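Local coordinates for protein Mono(ADP-ribosyl)transferase SpvB (Salmonella typhimurium, PDB 2GWL) that probably transfers ADP-ribose from NAD(+) to an arginine of host actin through its C-terminal catalytic domain, blocking filament assembly, at residues L70-H75 and K132-G137; V78-K83 and L123-E128; M109-D114 and A146-P151. One frame throughout, in Å; residues are numbered along the deposited sequence.

Contact 1: L70-H75 and K132-G137; sequences LPETDH and KGRILG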
loop_
_atom_site.group_PDB
_atom_site.type_symbol
_atom_site.label_atom_id
_atom_site.label_comp_id
_atom_site.label_asym_id
_atom_site.label_seq_id
_atom_site.Cartn_x
_atom_site.Cartn_y
_atom_site.Cartn_z
ATOM N N LEU A 70 6.911 -7.261 13.325
ATOM C CA LEU A 70 7.783 -8.010 12.422
ATOM C C LEU A 70 9.187 -7.425 12.367
ATOM O O LEU A 70 9.360 -6.238 12.618
ATOM C CB LEU A 70 7.226 -8.027 11.018
ATOM C CG LEU A 70 5.838 -8.630 10.895
ATOM C CD1 LEU A 70 5.481 -8.691 9.437
ATOM C CD2 LEU A 70 5.737 -9.987 11.551
ATOM N N PRO A 71 10.183 -8.253 12.068
ATOM C CA PRO A 71 11.570 -7.795 12.018
ATOM C C PRO A 71 11.819 -6.709 10.950
ATOM O O PRO A 71 11.281 -6.779 9.835
ATOM C CB PRO A 71 12.339 -9.058 11.602
ATOM C CG PRO A 71 11.457 -10.206 11.959
ATOM C CD PRO A 71 10.072 -9.698 11.773
ATOM N N GLU A 72 12.624 -5.717 11.314
ATOM C CA GLU A 72 13.076 -4.723 10.349
ATOM C C GLU A 72 14.156 -5.321 9.468
ATOM O O GLU A 72 14.870 -6.263 9.886
ATOM C CB GLU A 72 13.628 -3.511 11.063
ATOM C CG GLU A 72 12.661 -2.821 11.956
ATOM C CD GLU A 72 13.287 -1.595 12.608
ATOM O OE1 GLU A 72 13.567 -0.602 11.908
ATOM O OE2 GLU A 72 13.480 -1.628 13.837
ATOM N N THR A 73 14.315 -4.737 8.281
ATOM C CA THR A 73 15.296 -5.179 7.279
ATOM C C THR A 73 16.081 -3.983 6.770
ATOM O O THR A 73 15.798 -2.854 7.122
ATOM C CB THR A 73 14.619 -5.895 6.104
ATOM O OG1 THR A 73 13.435 -5.203 5.741
ATOM C CG2 THR A 73 14.205 -7.312 6.485
ATOM N N ASP A 74 17.114 -4.220 5.981
ATOM C CA ASP A 74 17.995 -3.121 5.569
ATOM C C ASP A 74 17.624 -2.423 4.276
ATOM O O ASP A 74 18.409 -1.619 3.779
ATOM C CB ASP A 74 19.430 -3.631 5.511
ATOM C CG ASP A 74 19.907 -4.060 6.865
ATOM O OD1 ASP A 74 19.692 -3.284 7.833
ATOM O OD2 ASP A 74 20.475 -5.170 6.993
ATOM N N HIS A 75 16.425 -2.689 3.758
ATOM C CA HIS A 75 15.957 -2.118 2.505
ATOM C C HIS A 75 15.924 -0.583 2.527
ATOM O O HIS A 75 15.442 0.056 3.477
ATOM C CB HIS A 75 14.569 -2.643 2.130
ATOM C CG HIS A 75 14.508 -4.125 1.935
ATOM N ND1 HIS A 75 14.241 -5.002 2.967
ATOM C CD2 HIS A 75 14.654 -4.881 0.825
ATOM C CE1 HIS A 75 14.269 -6.239 2.502
ATOM N NE2 HIS A 75 14.514 -6.190 1.202
ATOM N N LYS A 132 8.653 2.622 8.900
ATOM C CA LYS A 132 7.660 1.680 9.481
ATOM C C LYS A 132 7.280 0.517 8.596
ATOM O O LYS A 132 6.465 -0.328 8.971
ATOM C CB LYS A 132 6.404 2.436 9.881
ATOM C CG LYS A 132 6.548 3.445 11.033
ATOM C CD LYS A 132 5.164 4.040 11.262
ATOM C CE LYS A 132 5.069 4.734 12.550
ATOM N NZ LYS A 132 5.986 5.812 12.558
ATOM N N GLY A 133 7.909 0.402 7.431
ATOM C CA GLY A 133 7.601 -0.671 6.544
ATOM C C GLY A 133 8.190 -1.945 7.010
ATOM O O GLY A 133 9.284 -1.943 7.613
ATOM N N ARG A 134 7.499 -3.049 6.712
ATOM C CA ARG A 134 7.960 -4.348 7.171
ATOM C C ARG A 134 7.724 -5.401 6.145
ATOM O O ARG A 134 6.655 -5.497 5.579
ATOM C CB ARG A 134 7.282 -4.820 8.508
ATOM C CG ARG A 134 7.487 -3.954 9.688
ATOM C CD ARG A 134 8.892 -4.081 10.243
ATOM N NE ARG A 134 9.009 -3.241 11.421
ATOM C CZ ARG A 134 9.386 -1.959 11.436
ATOM N NH1 ARG A 134 9.729 -1.326 10.328
ATOM N NH2 ARG A 134 9.445 -1.303 12.590
ATOM N N ILE A 135 8.741 -6.217 5.914
ATOM C CA ILE A 135 8.638 -7.387 5.047
ATOM C C ILE A 135 7.683 -8.424 5.634
ATOM O O ILE A 135 7.851 -8.848 6.783
ATOM C CB ILE A 135 10.037 -8.047 4.841
ATOM C CG1 ILE A 135 10.987 -7.105 4.051
ATOM C CG2 ILE A 135 9.910 -9.397 4.127
ATOM C CD1 ILE A 135 10.586 -6.860 2.633
ATOM N N LEU A 136 6.699 -8.880 4.869
ATOM C CA LEU A 136 5.693 -9.809 5.448
ATOM C C LEU A 136 6.173 -11.209 5.576
ATOM O O LEU A 136 5.843 -11.892 6.542
ATOM C CB LEU A 136 4.404 -9.845 4.631
ATOM C CG LEU A 136 3.646 -8.526 4.579
ATOM C CD1 LEU A 136 2.398 -8.686 3.772
ATOM C CD2 LEU A 136 3.279 -8.039 6.012
ATOM N N GLY A 137 6.929 -11.681 4.600
ATOM C CA GLY A 137 7.433 -13.047 4.636
ATOM C C GLY A 137 6.269 -14.032 4.727
ATOM O O GLY A 137 5.268 -13.894 4.001
HETATM O O HOH W 1 11.183 -5.491 7.289
HETATM O O HOH W 2 10.022 -8.846 8.469
HETATM O O HOH W 3 12.222 -2.564 8.042
#

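Contact 2: V78-K83 and L123-E128; sequences VYRGLK and LNIYLE. With NAI (1,4-dihydronicotinamide adenine dinucleotide), chain B.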
loop_
_atom_site.group_PDB
_atom_site.type_symbol
_atom_site.label_atom_id
_atom_site.label_comp_id
_atom_site.label_asym_id
_atom_site.label_seq_id
_atom_site.Cartn_x
_atom_site.Cartn_y
_atom_site.Cartn_z
ATOM N N VAL A 78 11.941 0.689 -2.287
ATOM C CA VAL A 78 10.922 -0.306 -2.640
ATOM C C VAL A 78 10.157 0.233 -3.784
ATOM O O VAL A 78 10.266 1.437 -4.121
ATOM C CB VAL A 78 9.944 -0.585 -1.447
ATOM C CG1 VAL A 78 10.676 -1.277 -0.389
ATOM C CG2 VAL A 78 9.344 0.707 -0.961
ATOM N N TYR A 79 9.359 -0.623 -4.369
ATOM C CA TYR A 79 8.613 -0.283 -5.602
ATOM C C TYR A 79 7.149 -0.554 -5.466
ATOM O O TYR A 79 6.723 -1.482 -4.739
ATOM C CB TYR A 79 9.149 -1.050 -6.837
ATOM C CG TYR A 79 10.622 -1.075 -6.843
ATOM C CD1 TYR A 79 11.358 0.051 -7.239
ATOM C CD2 TYR A 79 11.311 -2.200 -6.417
ATOM C CE1 TYR A 79 12.765 0.043 -7.222
ATOM C CE2 TYR A 79 12.710 -2.217 -6.379
ATOM C CZ TYR A 79 13.411 -1.085 -6.809
ATOM O OH TYR A 79 14.767 -1.101 -6.772
ATOM N N ARG A 80 6.371 0.266 -6.169
ATOM C CA ARG A 80 4.914 0.129 -6.214
ATOM C C ARG A 80 4.357 0.598 -7.560
ATOM O O ARG A 80 4.670 1.686 -8.019
ATOM C CB ARG A 80 4.364 0.943 -5.048
ATOM C CG ARG A 80 2.867 0.923 -4.840
ATOM C CD ARG A 80 2.601 1.561 -3.463
ATOM N NE ARG A 80 1.196 1.954 -3.237
ATOM C CZ ARG A 80 0.141 1.131 -3.148
ATOM N NH1 ARG A 80 0.261 -0.182 -3.256
ATOM N NH2 ARG A 80 -1.077 1.650 -2.936
ATOM N N GLY A 81 3.555 -0.226 -8.190
ATOM C CA GLY A 81 2.940 0.082 -9.488
ATOM C C GLY A 81 1.557 0.583 -9.151
ATOM O O GLY A 81 0.847 -0.025 -8.271
ATOM N N LEU A 82 1.123 1.651 -9.808
ATOM C CA LEU A 82 -0.240 2.212 -9.557
ATOM C C LEU A 82 -0.869 2.477 -10.905
ATOM O O LEU A 82 -0.188 2.840 -11.890
ATOM C CB LEU A 82 -0.239 3.557 -8.764
ATOM C CG LEU A 82 0.267 3.710 -7.311
ATOM C CD1 LEU A 82 0.105 5.144 -6.819
ATOM C CD2 LEU A 82 -0.405 2.760 -6.326
ATOM N N LYS A 83 -2.191 2.378 -10.962
ATOM C CA LYS A 83 -2.940 2.819 -12.109
ATOM C C LYS A 83 -3.525 4.158 -11.715
ATOM O O LYS A 83 -4.473 4.205 -10.917
ATOM C CB LYS A 83 -4.069 1.859 -12.403
ATOM C CG LYS A 83 -4.896 2.231 -13.586
ATOM C CD LYS A 83 -5.999 1.179 -13.831
ATOM C CE LYS A 83 -6.166 0.856 -15.307
ATOM N NZ LYS A 83 -7.028 -0.340 -15.495
ATOM N N LEU A 123 6.200 3.712 -8.980
ATOM C CA LEU A 123 6.753 4.454 -7.843
ATOM C C LEU A 123 8.045 3.845 -7.411
ATOM O O LEU A 123 8.143 2.627 -7.203
ATOM C CB LEU A 123 5.757 4.455 -6.631
ATOM C CG LEU A 123 4.345 4.907 -6.967
ATOM C CD1 LEU A 123 3.552 4.910 -5.645
ATOM C CD2 LEU A 123 4.301 6.307 -7.558
ATOM N N ASN A 124 9.048 4.696 -7.312
ATOM C CA ASN A 124 10.388 4.379 -6.882
ATOM C C ASN A 124 10.525 5.096 -5.581
ATOM O O ASN A 124 10.600 6.348 -5.520
ATOM C CB ASN A 124 11.395 4.859 -7.945
ATOM C CG ASN A 124 12.807 4.581 -7.588
ATOM O OD1 ASN A 124 13.158 3.467 -7.222
ATOM N ND2 ASN A 124 13.676 5.588 -7.789
ATOM N N ILE A 125 10.411 4.303 -4.498
ATOM C CA ILE A 125 10.209 4.887 -3.134
ATOM C C ILE A 125 11.434 4.666 -2.281
ATOM O O ILE A 125 11.724 3.558 -1.850
ATOM C CB ILE A 125 8.985 4.244 -2.417
ATOM C CG1 ILE A 125 7.778 4.339 -3.309
ATOM C CG2 ILE A 125 8.794 4.974 -1.085
ATOM C CD1 ILE A 125 6.539 3.625 -2.883
ATOM N N TYR A 126 12.178 5.750 -2.027
ATOM C CA TYR A 126 13.311 5.706 -1.155
ATOM C C TYR A 126 12.900 5.762 0.309
ATOM O O TYR A 126 11.951 6.444 0.689
ATOM C CB TYR A 126 14.250 6.845 -1.452
ATOM C CG TYR A 126 14.806 6.691 -2.825
ATOM C CD1 TYR A 126 15.783 5.733 -3.091
ATOM C CD2 TYR A 126 14.324 7.459 -3.870
ATOM C CE1 TYR A 126 16.302 5.573 -4.371
ATOM C CE2 TYR A 126 14.846 7.315 -5.155
ATOM C CZ TYR A 126 15.854 6.362 -5.386
ATOM O OH TYR A 126 16.356 6.136 -6.658
ATOM N N LEU A 127 13.650 5.040 1.112
ATOM C CA LEU A 127 13.303 4.861 2.559
ATOM C C LEU A 127 14.505 5.304 3.361
ATOM O O LEU A 127 15.647 5.084 2.929
ATOM C CB LEU A 127 12.981 3.385 2.856
ATOM C CG LEU A 127 11.888 2.716 2.072
ATOM C CD1 LEU A 127 11.816 1.228 2.431
ATOM C CD2 LEU A 127 10.613 3.480 2.273
ATOM N N GLU A 128 14.274 5.940 4.510
ATOM C CA GLU A 128 15.324 6.297 5.452
ATOM C C GLU A 128 15.290 5.314 6.617
ATOM O O GLU A 128 14.268 4.687 6.857
ATOM C CB GLU A 128 15.129 7.716 6.001
ATOM C CG GLU A 128 15.406 8.866 5.039
ATOM C CD GLU A 128 16.648 8.710 4.221
ATOM O OE1 GLU A 128 17.722 8.476 4.808
ATOM O OE2 GLU A 128 16.558 8.829 2.976
HETATM P PA NAI B . -4.174 -0.835 -3.138
HETATM O O1A NAI B . -3.061 -0.502 -2.228
HETATM O O2A NAI B . -5.492 -0.883 -2.451
HETATM O O5B NAI B . -4.056 0.043 -4.495
HETATM C C5B NAI B . -5.109 0.880 -4.793
HETATM C C4B NAI B . -5.309 1.131 -6.272
HETATM O O4B NAI B . -6.406 1.964 -6.025
HETATM C C3B NAI B . -4.291 1.943 -7.111
HETATM O O3B NAI B . -3.711 1.258 -8.231
HETATM C C2B NAI B . -5.110 3.152 -7.564
HETATM O O2B NAI B . -5.603 2.978 -8.887
HETATM C C1B NAI B . -6.323 3.217 -6.628
HETATM N N9A NAI B . -6.249 4.277 -5.615
HETATM C C8A NAI B . -7.349 4.985 -5.199
HETATM N N7A NAI B . -6.960 5.924 -4.314
HETATM C C5A NAI B . -5.621 5.780 -4.166
HETATM C C6A NAI B . -4.767 6.482 -3.376
HETATM N N6A NAI B . -5.286 7.552 -2.747
HETATM N N1A NAI B . -3.439 6.146 -3.393
HETATM C C2A NAI B . -2.948 5.136 -4.194
HETATM N N3A NAI B . -3.813 4.431 -4.989
HETATM C C4A NAI B . -5.138 4.763 -4.981
HETATM O O3 NAI B . -3.869 -2.287 -3.781
HETATM P PN NAI B . -2.410 -2.869 -4.130
HETATM O O1N NAI B . -1.263 -2.230 -3.405
HETATM O O2N NAI B . -2.409 -2.899 -5.607
HETATM O O5D NAI B . -2.421 -4.375 -3.565
HETATM C C5D NAI B . -3.127 -5.389 -4.250
HETATM C C4D NAI B . -2.327 -6.685 -4.115
HETATM O O4D NAI B . -1.025 -6.517 -4.648
HETATM C C3D NAI B . -2.169 -7.097 -2.655
HETATM O O3D NAI B . -2.555 -8.450 -2.535
HETATM C C2D NAI B . -0.694 -6.930 -2.387
HETATM O O2D NAI B . -0.333 -8.015 -1.583
HETATM C C1D NAI B . -0.043 -7.001 -3.777
HETATM N N1N NAI B . 1.163 -6.157 -3.953
HETATM C C2N NAI B . 1.007 -4.895 -4.475
HETATM C C3N NAI B . 2.113 -4.066 -4.635
HETATM C C7N NAI B . 2.034 -2.890 -5.611
HETATM O O7N NAI B . 3.199 -2.571 -6.301
HETATM N N7N NAI B . 0.911 -2.181 -5.863
HETATM C C4N NAI B . 3.370 -4.565 -4.245
HETATM C C5N NAI B . 3.514 -5.843 -3.708
HETATM C C6N NAI B . 2.401 -6.649 -3.576
#

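Contact 3: M109-D114 and A146-P151; sequences MSTSPD and AEMLFP. With NAI (1,4-dihydronicotinamide adenine dinucleotide), chain B.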
loop_
_atom_site.group_PDB
_atom_site.type_symbol
_atom_site.label_atom_id
_atom_site.label_comp_id
_atom_site.label_asym_id
_atom_site.label_seq_id
_atom_site.Cartn_x
_atom_site.Cartn_y
_atom_site.Cartn_z
ATOM N N MET A 109 0.002 0.623 2.887
ATOM C CA MET A 109 0.688 0.748 1.577
ATOM C C MET A 109 1.544 -0.464 1.274
ATOM O O MET A 109 2.514 -0.796 1.982
ATOM C CB MET A 109 1.482 2.049 1.535
ATOM C CG MET A 109 2.135 2.352 0.118
ATOM S SD MET A 109 3.077 3.817 0.235
ATOM C CE MET A 109 4.627 3.314 1.058
ATOM N N SER A 110 1.123 -1.186 0.229
ATOM C CA SER A 110 1.794 -2.369 -0.251
ATOM C C SER A 110 2.918 -2.024 -1.285
ATOM O O SER A 110 2.670 -1.307 -2.263
ATOM C CB SER A 110 0.760 -3.291 -0.869
ATOM O OG SER A 110 1.367 -4.495 -1.203
ATOM N N THR A 111 4.120 -2.489 -1.016
ATOM C CA THR A 111 5.254 -2.237 -1.888
ATOM C C THR A 111 5.998 -3.573 -2.065
ATOM O O THR A 111 5.740 -4.554 -1.386
ATOM C CB THR A 111 6.218 -1.198 -1.308
ATOM O OG1 THR A 111 6.938 -1.739 -0.219
ATOM C CG2 THR A 111 5.577 0.089 -0.887
ATOM N N SER A 112 6.915 -3.622 -3.031
ATOM C CA SER A 112 7.768 -4.781 -3.217
ATOM C C SER A 112 9.217 -4.328 -3.095
ATOM O O SER A 112 9.612 -3.299 -3.693
ATOM C CB SER A 112 7.569 -5.396 -4.579
ATOM O OG SER A 112 8.684 -6.279 -4.823
ATOM N N PRO A 113 10.022 -5.066 -2.340
ATOM C CA PRO A 113 11.419 -4.709 -2.289
ATOM C C PRO A 113 12.211 -5.165 -3.533
ATOM O O PRO A 113 13.372 -4.789 -3.691
ATOM C CB PRO A 113 11.917 -5.536 -1.088
ATOM C CG PRO A 113 11.061 -6.749 -1.134
ATOM C CD PRO A 113 9.733 -6.293 -1.574
ATOM N N ASP A 114 11.608 -6.020 -4.350
ATOM C CA ASP A 114 12.328 -6.816 -5.318
ATOM C C ASP A 114 12.045 -6.287 -6.707
ATOM O O ASP A 114 12.964 -6.153 -7.506
ATOM C CB ASP A 114 11.843 -8.264 -5.316
ATOM C CG ASP A 114 12.431 -9.097 -4.200
ATOM O OD1 ASP A 114 13.325 -8.592 -3.473
ATOM O OD2 ASP A 114 11.965 -10.261 -4.072
ATOM N N ALA A 146 7.872 -11.222 -2.663
ATOM C CA ALA A 146 8.097 -10.391 -1.510
ATOM C C ALA A 146 7.200 -9.138 -1.460
ATOM O O ALA A 146 6.778 -8.566 -2.480
ATOM C CB ALA A 146 9.573 -10.030 -1.364
ATOM N N GLU A 147 6.895 -8.750 -0.224
ATOM C CA GLU A 147 6.042 -7.588 0.067
ATOM C C GLU A 147 6.496 -6.878 1.336
ATOM O O GLU A 147 6.576 -7.459 2.419
ATOM C CB GLU A 147 4.563 -7.970 0.172
ATOM C CG GLU A 147 3.663 -6.791 0.538
ATOM C CD GLU A 147 2.183 -7.044 0.436
ATOM O OE1 GLU A 147 1.775 -8.164 0.130
ATOM O OE2 GLU A 147 1.431 -6.108 0.697
ATOM N N MET A 148 6.794 -5.603 1.193
ATOM C CA MET A 148 6.987 -4.726 2.321
ATOM C C MET A 148 5.692 -3.903 2.479
ATOM O O MET A 148 5.311 -3.138 1.606
ATOM C CB MET A 148 8.180 -3.800 2.134
ATOM C CG MET A 148 8.359 -2.915 3.339
ATOM S SD MET A 148 9.831 -1.987 3.440
ATOM C CE MET A 148 11.096 -3.108 3.948
ATOM N N LEU A 149 5.012 -4.075 3.607
ATOM C CA LEU A 149 3.789 -3.339 3.900
ATOM C C LEU A 149 4.056 -2.224 4.899
ATOM O O LEU A 149 4.825 -2.373 5.838
ATOM C CB LEU A 149 2.729 -4.303 4.472
ATOM C CG LEU A 149 1.247 -3.850 4.621
ATOM C CD1 LEU A 149 0.446 -3.627 3.280
ATOM C CD2 LEU A 149 0.493 -4.892 5.448
ATOM N N PHE A 150 3.352 -1.115 4.711
ATOM C CA PHE A 150 3.428 0.025 5.583
ATOM C C PHE A 150 2.050 0.238 6.212
ATOM O O PHE A 150 1.027 0.053 5.555
ATOM C CB PHE A 150 3.832 1.315 4.860
ATOM C CG PHE A 150 5.269 1.295 4.286
ATOM C CD1 PHE A 150 6.269 2.069 4.840
ATOM C CD2 PHE A 150 5.572 0.443 3.238
ATOM C CE1 PHE A 150 7.592 2.022 4.322
ATOM C CE2 PHE A 150 6.890 0.405 2.661
ATOM C CZ PHE A 150 7.881 1.147 3.210
ATOM N N PRO A 151 2.031 0.709 7.455
ATOM C CA PRO A 151 0.777 1.006 8.152
ATOM C C PRO A 151 0.132 2.261 7.613
ATOM O O PRO A 151 0.727 2.999 6.802
ATOM C CB PRO A 151 1.226 1.210 9.632
ATOM C CG PRO A 151 2.539 1.763 9.545
ATOM C CD PRO A 151 3.186 1.041 8.300
HETATM P PA NAI B . -4.174 -0.835 -3.138
HETATM O O1A NAI B . -3.061 -0.502 -2.228
HETATM O O2A NAI B . -5.492 -0.883 -2.451
HETATM O O5B NAI B . -4.056 0.043 -4.495
HETATM C C5B NAI B . -5.109 0.880 -4.793
HETATM C C4B NAI B . -5.309 1.131 -6.272
HETATM O O4B NAI B . -6.406 1.964 -6.025
HETATM C C3B NAI B . -4.291 1.943 -7.111
HETATM O O3B NAI B . -3.711 1.258 -8.231
HETATM C C2B NAI B . -5.110 3.152 -7.564
HETATM O O2B NAI B . -5.603 2.978 -8.887
HETATM C C1B NAI B . -6.323 3.217 -6.628
HETATM N N9A NAI B . -6.249 4.277 -5.615
HETATM C C8A NAI B . -7.349 4.985 -5.199
HETATM N N7A NAI B . -6.960 5.924 -4.314
HETATM C C5A NAI B . -5.621 5.780 -4.166
HETATM C C6A NAI B . -4.767 6.482 -3.376
HETATM N N6A NAI B . -5.286 7.552 -2.747
HETATM N N1A NAI B . -3.439 6.146 -3.393
HETATM C C2A NAI B . -2.948 5.136 -4.194
HETATM N N3A NAI B . -3.813 4.431 -4.989
HETATM C C4A NAI B . -5.138 4.763 -4.981
HETATM O O3 NAI B . -3.869 -2.287 -3.781
HETATM P PN NAI B . -2.410 -2.869 -4.130
HETATM O O1N NAI B . -1.263 -2.230 -3.405
HETATM O O2N NAI B . -2.409 -2.899 -5.607
HETATM O O5D NAI B . -2.421 -4.375 -3.565
HETATM C C5D NAI B . -3.127 -5.389 -4.250
HETATM C C4D NAI B . -2.327 -6.685 -4.115
HETATM O O4D NAI B . -1.025 -6.517 -4.648
HETATM C C3D NAI B . -2.169 -7.097 -2.655
HETATM O O3D NAI B . -2.555 -8.450 -2.535
HETATM C C2D NAI B . -0.694 -6.930 -2.387
HETATM O O2D NAI B . -0.333 -8.015 -1.583
HETATM C C1D NAI B . -0.043 -7.001 -3.777
HETATM N N1N NAI B . 1.163 -6.157 -3.953
HETATM C C2N NAI B . 1.007 -4.895 -4.475
HETATM C C3N NAI B . 2.113 -4.066 -4.635
HETATM C C7N NAI B . 2.034 -2.890 -5.611
HETATM O O7N NAI B . 3.199 -2.571 -6.301
HETATM N N7N NAI B . 0.911 -2.181 -5.863
HETATM C C4N NAI B . 3.370 -4.565 -4.245
HETATM C C5N NAI B . 3.514 -5.843 -3.708
HETATM C C6N NAI B . 2.401 -6.649 -3.576
HETATM O O HOH W 4 7.539 -8.564 -4.999
#

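Contact 1: L70-H75 and K132-G137
Strand 134-135, outermost in the antiparallel three-stranded sheet with 109-111 and 148-150, is flanked here by the irregular loop 70-75 between helix 49-68 and strand 77-82. Glu72 CG lies over the centre of one face of the Arg134 guanidinium, 3.4 Å from Arg134 CZ, with the carboxylate and guanidinium planes stacked within 17°. Because Glu72 OE1 stands well out of the guanidinium plane, 4.2 Å from Arg134 NH1, the opposite charges are close without a salt bridge. A bend at chi2 (-74°) folds the arginine chain back, and its NH1 donates to Gly133 O at 2.8 Å and also bonds His131 O. Ile135 CG1 approaches His75 CE1 at 3.7 Å, the side chains crossing at about a right angle. Thr73 OG1 is hydrogen-bonded to His75 ND1 at 2.9 Å, in the plane of the imidazole. Leu70 CD1 meets Leu136 CD2 at 4.1 Å, next to helix 2-23. Three waters bridge the segments: one accepts from Ile135 N, donates to Pro71 O and also bonds Thr73 OG1, a second donates to Pro71 O and Ile135 O, a third links Thr73 N to Gly133 O. Stacking, apolar touches and bridging water thus carry much of the contact.

Contact 2: V78-K83 and L123-E128
Arg80 NH1 donates to O1N of the bound dinucleotide at 2.6 Å and to Ser110 O, with a weak third bond to O1A; NH2 donates to O1A at 3.0 Å. The side chain runs extended from CG to NE, with CG anti to the backbone nitrogen (chi1 -178°), and this carries the charge out to the pyrophosphate. O1N and the phosphorus PA sit at the guanidinium edge, and Leu82 CD2 lies over one face, offset toward the rim. Two phosphates are thus met by one cation, predicted to belong to the active site. Next along, Gly81 grips the carboxamide of the dihydronicotinamide at its oxygen and its nitrogen: Gly81 N donates to O7N, and Gly81 O accepts from N7N in a nearly straight bond (171°). These residues sit on strand 77-82, an outer strand of the five-stranded mixed sheet of the ADP-ribosyltransferase core, paired antiparallel with 121-126. Val78 with Ile125 and Arg80 with Leu123 are hydrogen-bonded pairs, the shortest link being Leu123 N to Arg80 O at 2.7 Å. Between them Tyr79 and Asn124 form a non-hydrogen-bonded pair; ring and amide planes are 9° apart, and Asn124 OD1 comes to the ring edge, 3.4 Å from Tyr79 CE1. The amide's ND2 bonds Asn194. Leu82 CD1 touches Leu123 CD1 at 3.6 Å, and Val78 CG1 meets Leu127 CD1 at 3.9 Å.

Contact 3: M109-D114 and A146-P151
Ser110 OG donates to Glu147 OE2 in a very short hydrogen bond of 2.5 Å on the side facing the dinucleotide; with the strand pairing and the Met109-Phe150 packing it makes up the tight part of the contact. The Glu147 chain, nearly straight from CA to CD (chi1 177°), carries the carboxylate past Thr111 O to the ribose, where OE1 accepts from O2D at 2.7 Å. Both predicted active-site residues, they fit the arginine-serine-glutamate signature of arginine-specific ADP-ribosyltransferases. Ser110 lies on strand 109-111 and Glu147 just before strand 148-150; the strands run antiparallel at 162°. Met109 with Phe150 and Thr111 with Met148 are the hydrogen-bonded pairs. Met148 O is gripped twice, by Thr111 N at 3.0 Å and by Thr111 OG1 at 2.8 Å, from opposite faces of its carbonyl plane. On the face that bears Met109, Thr111, Met148 and Phe150, Met109 CE lies over the Phe150 ring, 3.9 Å from its centroid in a CH-pi contact. Ser112 OG accepts from Asp114 N in an ST turn, and a water joins it to Ala146 O. At the partly exposed end the contact passes to Ala146 CB against Pro113 CG at 3.6 Å.

Contacts 2 and 3 are buried and both touch the dinucleotide, whereas contact 1 is a surface contact, held by bridging water, stacking and apolar touches where the others have regular strand pairing. Contacts 1 and 3 share the three-stranded sheet: Leu136 N probably bonds Glu147 O and Arg134 N probably bonds Leu149 O, so strand 148-150 carries 134-135 on one side and 109-111 on the other. Contact 2 belongs to the five-stranded sheet, yet meets contact 3 through Tyr79 O with Ser112 N, a probable bond, the Arg80 NH1 to Ser110 O bond, and Val78 packed on Thr111. Contact 2 supplies an arginine to the phosphates, contact 3 a carboxylate to the ribose.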